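Local coordinates for programmed Cell Death Protein 5 Homolog (Leishmania major, PDB 6VMT) that probably binds DNA as a member of the PDCD5 family of helical proteins, at residues K59-I71 with R89-E101. Sequence-based numbering, arbitrary orientation.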
loop_
_atom_site.group_PDB
_atom_site.type_symbol
_atom_site.label_atom_id
_atom_site.label_comp_id
_atom_site.label_asym_id
_atom_site.label_seq_id
_atom_site.Cartn_x
_atom_site.Cartn_y
_atom_site.Cartn_z
ATOM N N LYS A 59 4.866 0.883 -13.099
ATOM C CA LYS A 59 5.634 1.670 -12.088
ATOM C C LYS A 59 5.069 1.448 -10.678
ATOM O O LYS A 59 4.678 2.439 -10.009
ATOM C CB LYS A 59 5.583 3.160 -12.433
ATOM C CG LYS A 59 6.198 3.539 -13.767
ATOM C CD LYS A 59 7.700 3.552 -13.729
ATOM C CE LYS A 59 8.308 3.896 -15.071
ATOM N NZ LYS A 59 9.700 4.373 -14.905
ATOM N N ALA A 60 5.078 0.198 -10.213
ATOM C CA ALA A 60 4.596 -0.206 -8.874
ATOM C C ALA A 60 4.924 0.878 -7.843
ATOM O O ALA A 60 4.006 1.294 -7.118
ATOM C CB ALA A 60 5.191 -1.532 -8.492
ATOM N N GLY A 61 6.169 1.346 -7.800
ATOM C CA GLY A 61 6.636 2.308 -6.780
ATOM C C GLY A 61 5.804 3.578 -6.781
ATOM O O GLY A 61 5.627 4.204 -5.713
ATOM N N ARG A 62 5.334 3.979 -7.958
ATOM C CA ARG A 62 4.611 5.255 -8.163
ATOM C C ARG A 62 3.234 5.131 -7.529
ATOM O O ARG A 62 2.932 5.889 -6.608
ATOM C CB ARG A 62 4.445 5.510 -9.656
ATOM C CG ARG A 62 3.962 6.910 -9.971
ATOM C CD ARG A 62 4.900 7.522 -10.978
ATOM N NE ARG A 62 4.428 7.368 -12.343
ATOM C CZ ARG A 62 5.208 7.482 -13.403
ATOM N NH1 ARG A 62 4.693 7.350 -14.614
ATOM N NH2 ARG A 62 6.496 7.736 -13.243
ATOM N N SER A 63 2.476 4.158 -8.030
ATOM C CA SER A 63 1.124 3.765 -7.579
ATOM C C SER A 63 1.142 3.504 -6.078
ATOM O O SER A 63 0.169 3.857 -5.408
ATOM C CB SER A 63 0.660 2.565 -8.332
ATOM O OG SER A 63 -0.108 1.735 -7.487
ATOM N N GLN A 64 2.226 2.937 -5.573
ATOM C CA GLN A 64 2.389 2.652 -4.130
ATOM C C GLN A 64 2.592 3.958 -3.363
ATOM O O GLN A 64 2.059 4.058 -2.257
ATOM C CB GLN A 64 3.547 1.688 -3.903
ATOM C CG GLN A 64 4.096 1.723 -2.485
ATOM C CD GLN A 64 5.102 0.626 -2.246
ATOM O OE1 GLN A 64 4.938 -0.503 -2.706
ATOM N NE2 GLN A 64 6.153 0.959 -1.516
ATOM N N ALA A 65 3.334 4.925 -3.897
ATOM C CA ALA A 65 3.566 6.219 -3.199
ATOM C C ALA A 65 2.235 6.963 -2.996
ATOM O O ALA A 65 2.092 7.683 -1.995
ATOM C CB ALA A 65 4.572 7.065 -3.940
ATOM N N VAL A 66 1.282 6.793 -3.906
ATOM C CA VAL A 66 -0.045 7.469 -3.842
ATOM C C VAL A 66 -0.874 6.805 -2.741
ATOM O O VAL A 66 -1.353 7.523 -1.863
ATOM C CB VAL A 66 -0.743 7.418 -5.215
ATOM C CG1 VAL A 66 -2.242 7.619 -5.111
ATOM C CG2 VAL A 66 -0.144 8.433 -6.167
ATOM N N GLU A 67 -1.045 5.482 -2.826
ATOM C CA GLU A 67 -1.758 4.645 -1.840
ATOM C C GLU A 67 -1.249 5.017 -0.447
ATOM O O GLU A 67 -2.056 5.350 0.395
ATOM C CB GLU A 67 -1.542 3.173 -2.181
ATOM C CG GLU A 67 -2.232 2.682 -3.464
ATOM C CD GLU A 67 -2.003 1.193 -3.776
ATOM O OE1 GLU A 67 -1.240 0.522 -3.024
ATOM O OE2 GLU A 67 -2.571 0.675 -4.770
ATOM N N MET A 68 0.053 5.081 -0.221
ATOM C CA MET A 68 0.593 5.525 1.096
ATOM C C MET A 68 -0.015 6.871 1.436
ATOM O O MET A 68 -0.357 7.100 2.565
ATOM C CB MET A 68 2.114 5.718 1.096
ATOM C CG MET A 68 2.929 4.469 1.508
ATOM S SD MET A 68 4.752 4.617 1.204
ATOM C CE MET A 68 5.191 5.862 2.417
ATOM N N HIS A 69 0.017 7.796 0.501
ATOM C CA HIS A 69 -0.372 9.197 0.758
ATOM C C HIS A 69 -1.869 9.245 1.033
ATOM O O HIS A 69 -2.253 9.893 2.004
ATOM C CB HIS A 69 -0.029 10.104 -0.419
ATOM C CG HIS A 69 -0.475 11.511 -0.201
ATOM N ND1 HIS A 69 0.196 12.383 0.652
ATOM C CD2 HIS A 69 -1.537 12.183 -0.675
ATOM C CE1 HIS A 69 -0.425 13.540 0.666
ATOM N NE2 HIS A 69 -1.494 13.433 -0.141
ATOM N N ILE A 70 -2.677 8.621 0.180
ATOM C CA ILE A 70 -4.163 8.654 0.318
ATOM C C ILE A 70 -4.513 8.132 1.704
ATOM O O ILE A 70 -5.308 8.740 2.378
ATOM C CB ILE A 70 -4.831 7.803 -0.756
ATOM C CG1 ILE A 70 -4.748 8.462 -2.128
ATOM C CG2 ILE A 70 -6.253 7.483 -0.353
ATOM C CD1 ILE A 70 -5.052 7.537 -3.255
ATOM N N ILE A 71 -3.900 7.039 2.118
ATOM C CA ILE A 71 -4.230 6.417 3.419
ATOM C C ILE A 71 -3.848 7.375 4.538
ATOM O O ILE A 71 -4.719 7.664 5.362
ATOM C CB ILE A 71 -3.506 5.088 3.552
ATOM C CG1 ILE A 71 -4.051 4.099 2.537
ATOM C CG2 ILE A 71 -3.614 4.584 4.974
ATOM C CD1 ILE A 71 -3.330 2.793 2.559
ATOM N N ARG A 89 -5.433 10.355 -10.636
ATOM C CA ARG A 89 -4.683 10.731 -11.869
ATOM C C ARG A 89 -3.784 11.924 -11.544
ATOM O O ARG A 89 -2.591 11.838 -11.790
ATOM C CB ARG A 89 -5.684 10.966 -13.001
ATOM C CG ARG A 89 -5.406 12.182 -13.865
ATOM C CD ARG A 89 -6.131 12.163 -15.200
ATOM N NE ARG A 89 -5.453 13.088 -16.107
ATOM C CZ ARG A 89 -4.218 12.932 -16.627
ATOM N NH1 ARG A 89 -3.476 11.867 -16.366
ATOM N NH2 ARG A 89 -3.723 13.860 -17.425
ATOM N N GLU A 90 -4.329 12.953 -10.909
ATOM C CA GLU A 90 -3.581 14.160 -10.452
ATOM C C GLU A 90 -2.386 13.718 -9.606
ATOM O O GLU A 90 -1.266 14.067 -9.974
ATOM C CB GLU A 90 -4.531 15.095 -9.697
ATOM C CG GLU A 90 -4.054 16.528 -9.536
ATOM C CD GLU A 90 -5.142 17.473 -9.017
ATOM O OE1 GLU A 90 -5.796 17.122 -8.009
ATOM O OE2 GLU A 90 -5.361 18.560 -9.624
ATOM N N LEU A 91 -2.607 12.922 -8.549
ATOM C CA LEU A 91 -1.534 12.455 -7.615
ATOM C C LEU A 91 -0.495 11.628 -8.383
ATOM O O LEU A 91 0.706 11.909 -8.236
ATOM C CB LEU A 91 -2.136 11.630 -6.476
ATOM C CG LEU A 91 -3.026 12.345 -5.453
ATOM C CD1 LEU A 91 -3.444 11.374 -4.377
ATOM C CD2 LEU A 91 -2.327 13.509 -4.799
ATOM N N LEU A 92 -0.906 10.672 -9.214
ATOM C CA LEU A 92 0.061 9.866 -10.025
ATOM C C LEU A 92 0.985 10.760 -10.875
ATOM O O LEU A 92 2.183 10.504 -10.944
ATOM C CB LEU A 92 -0.730 8.933 -10.926
ATOM C CG LEU A 92 -1.244 7.671 -10.245
ATOM C CD1 LEU A 92 -2.154 6.903 -11.168
ATOM C CD2 LEU A 92 -0.110 6.788 -9.832
ATOM N N GLY A 93 0.468 11.802 -11.499
ATOM C CA GLY A 93 1.336 12.793 -12.148
ATOM C C GLY A 93 2.277 13.452 -11.162
ATOM O O GLY A 93 3.440 13.558 -11.474
ATOM N N GLN A 94 1.800 13.893 -10.006
ATOM C CA GLN A 94 2.627 14.678 -9.059
ATOM C C GLN A 94 3.799 13.836 -8.564
ATOM O O GLN A 94 4.846 14.417 -8.269
ATOM C CB GLN A 94 1.806 15.121 -7.854
ATOM C CG GLN A 94 0.798 16.225 -8.151
ATOM C CD GLN A 94 0.376 16.971 -6.904
ATOM O OE1 GLN A 94 1.135 17.769 -6.360
ATOM N NE2 GLN A 94 -0.843 16.727 -6.439
ATOM N N MET A 95 3.617 12.527 -8.393
ATOM C CA MET A 95 4.694 11.679 -7.833
ATOM C C MET A 95 5.658 11.453 -8.995
ATOM O O MET A 95 6.835 11.850 -8.854
ATOM C CB MET A 95 4.214 10.355 -7.205
ATOM C CG MET A 95 3.116 10.501 -6.103
ATOM S SD MET A 95 3.512 11.344 -4.504
ATOM C CE MET A 95 1.958 11.232 -3.610
ATOM N N ALA A 96 5.168 10.956 -10.135
ATOM C CA ALA A 96 5.989 10.819 -11.365
ATOM C C ALA A 96 6.893 12.045 -11.492
ATOM O O ALA A 96 8.112 11.936 -11.633
ATOM C CB ALA A 96 5.123 10.711 -12.587
ATOM N N ASN A 97 6.271 13.203 -11.412
ATOM C CA ASN A 97 6.953 14.486 -11.632
ATOM C C ASN A 97 8.076 14.665 -10.622
ATOM O O ASN A 97 9.150 15.105 -11.021
ATOM C CB ASN A 97 5.978 15.642 -11.549
ATOM C CG ASN A 97 6.567 16.792 -12.298
ATOM O OD1 ASN A 97 7.077 16.592 -13.404
ATOM N ND2 ASN A 97 6.602 17.936 -11.645
ATOM N N GLN A 98 7.814 14.339 -9.360
ATOM C CA GLN A 98 8.769 14.531 -8.241
ATOM C C GLN A 98 9.828 13.428 -8.264
ATOM O O GLN A 98 10.909 13.687 -7.750
ATOM C CB GLN A 98 8.020 14.543 -6.918
ATOM C CG GLN A 98 8.533 15.612 -5.977
ATOM C CD GLN A 98 8.438 16.998 -6.568
ATOM O OE1 GLN A 98 7.458 17.351 -7.226
ATOM N NE2 GLN A 98 9.463 17.800 -6.317
ATOM N N GLU A 99 9.515 12.256 -8.838
ATOM C CA GLU A 99 10.479 11.150 -9.101
ATOM C C GLU A 99 11.553 11.697 -10.040
ATOM O O GLU A 99 12.737 11.580 -9.700
ATOM C CB GLU A 99 9.810 9.901 -9.707
ATOM C CG GLU A 99 9.230 8.933 -8.673
ATOM C CD GLU A 99 8.190 7.902 -9.123
ATOM O OE1 GLU A 99 8.130 7.606 -10.351
ATOM O OE2 GLU A 99 7.429 7.382 -8.232
ATOM N N ALA A 100 11.134 12.283 -11.165
ATOM C CA ALA A 100 12.008 12.944 -12.162
ATOM C C ALA A 100 12.764 14.116 -11.524
ATOM O O ALA A 100 13.948 14.237 -11.795
ATOM C CB ALA A 100 11.193 13.390 -13.333
ATOM N N GLU A 101 12.129 14.932 -10.686
ATOM C CA GLU A 101 12.786 16.127 -10.087
ATOM C C GLU A 101 13.855 15.714 -9.066
ATOM O O GLU A 101 14.767 16.526 -8.829
ATOM C CB GLU A 101 11.774 17.057 -9.416
ATOM C CG GLU A 101 12.299 18.471 -9.251
ATOM C CD GLU A 101 12.390 19.219 -10.569
ATOM O OE1 GLU A 101 11.324 19.498 -11.153
ATOM O OE2 GLU A 101 13.524 19.516 -11.016
#
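Val66 meets helix 89-101 with both methyls, CG2 making most of the contacts: Val66 CG2 lies 3.8 Å from Leu91 CB and 3.9 Å from Met95 CG, and it also touches Leu92 CD2. Val66 CG1 in turn reaches Leu91 CD1. The same leucine methyl continues to Ile70, whose CG1 is 3.9 Å away from Leu91 CD1, the two side chains crossing at a slant. Met95, bent at chi2, carries its CE to 3.9 Å from His69 CB, the two side chains crossing at about a right angle, and past the Ala65 carbonyl. Polar groups mark the other end. Arg62, bent at chi2 and chi3, lays its guanidinium against Ala96 CB on one face, while Lys59 CG covers the opposite face. Glu99 OE1 approaches the edge in plane, and the salt bridge from Arg62 NH2 to Glu99 OE1 is long at 3.3 Å; its hydrogen bond is nearly straight (164°) but weak, and the guanidinium and carboxylate planes are 32° apart. Helix 46-75 is sharply bent near Lys59-Arg62, so that its earlier part folds back alongside and Leu52 O accepts a hydrogen bond from Ser63 OG, behind the interface. The axes of 59-71 and 89-101 approach to 9.2 Å with 120° between their directions, a steeply inclined, mainly apolar helix pair, part of the compact helical bundle of the PDCD5 fold.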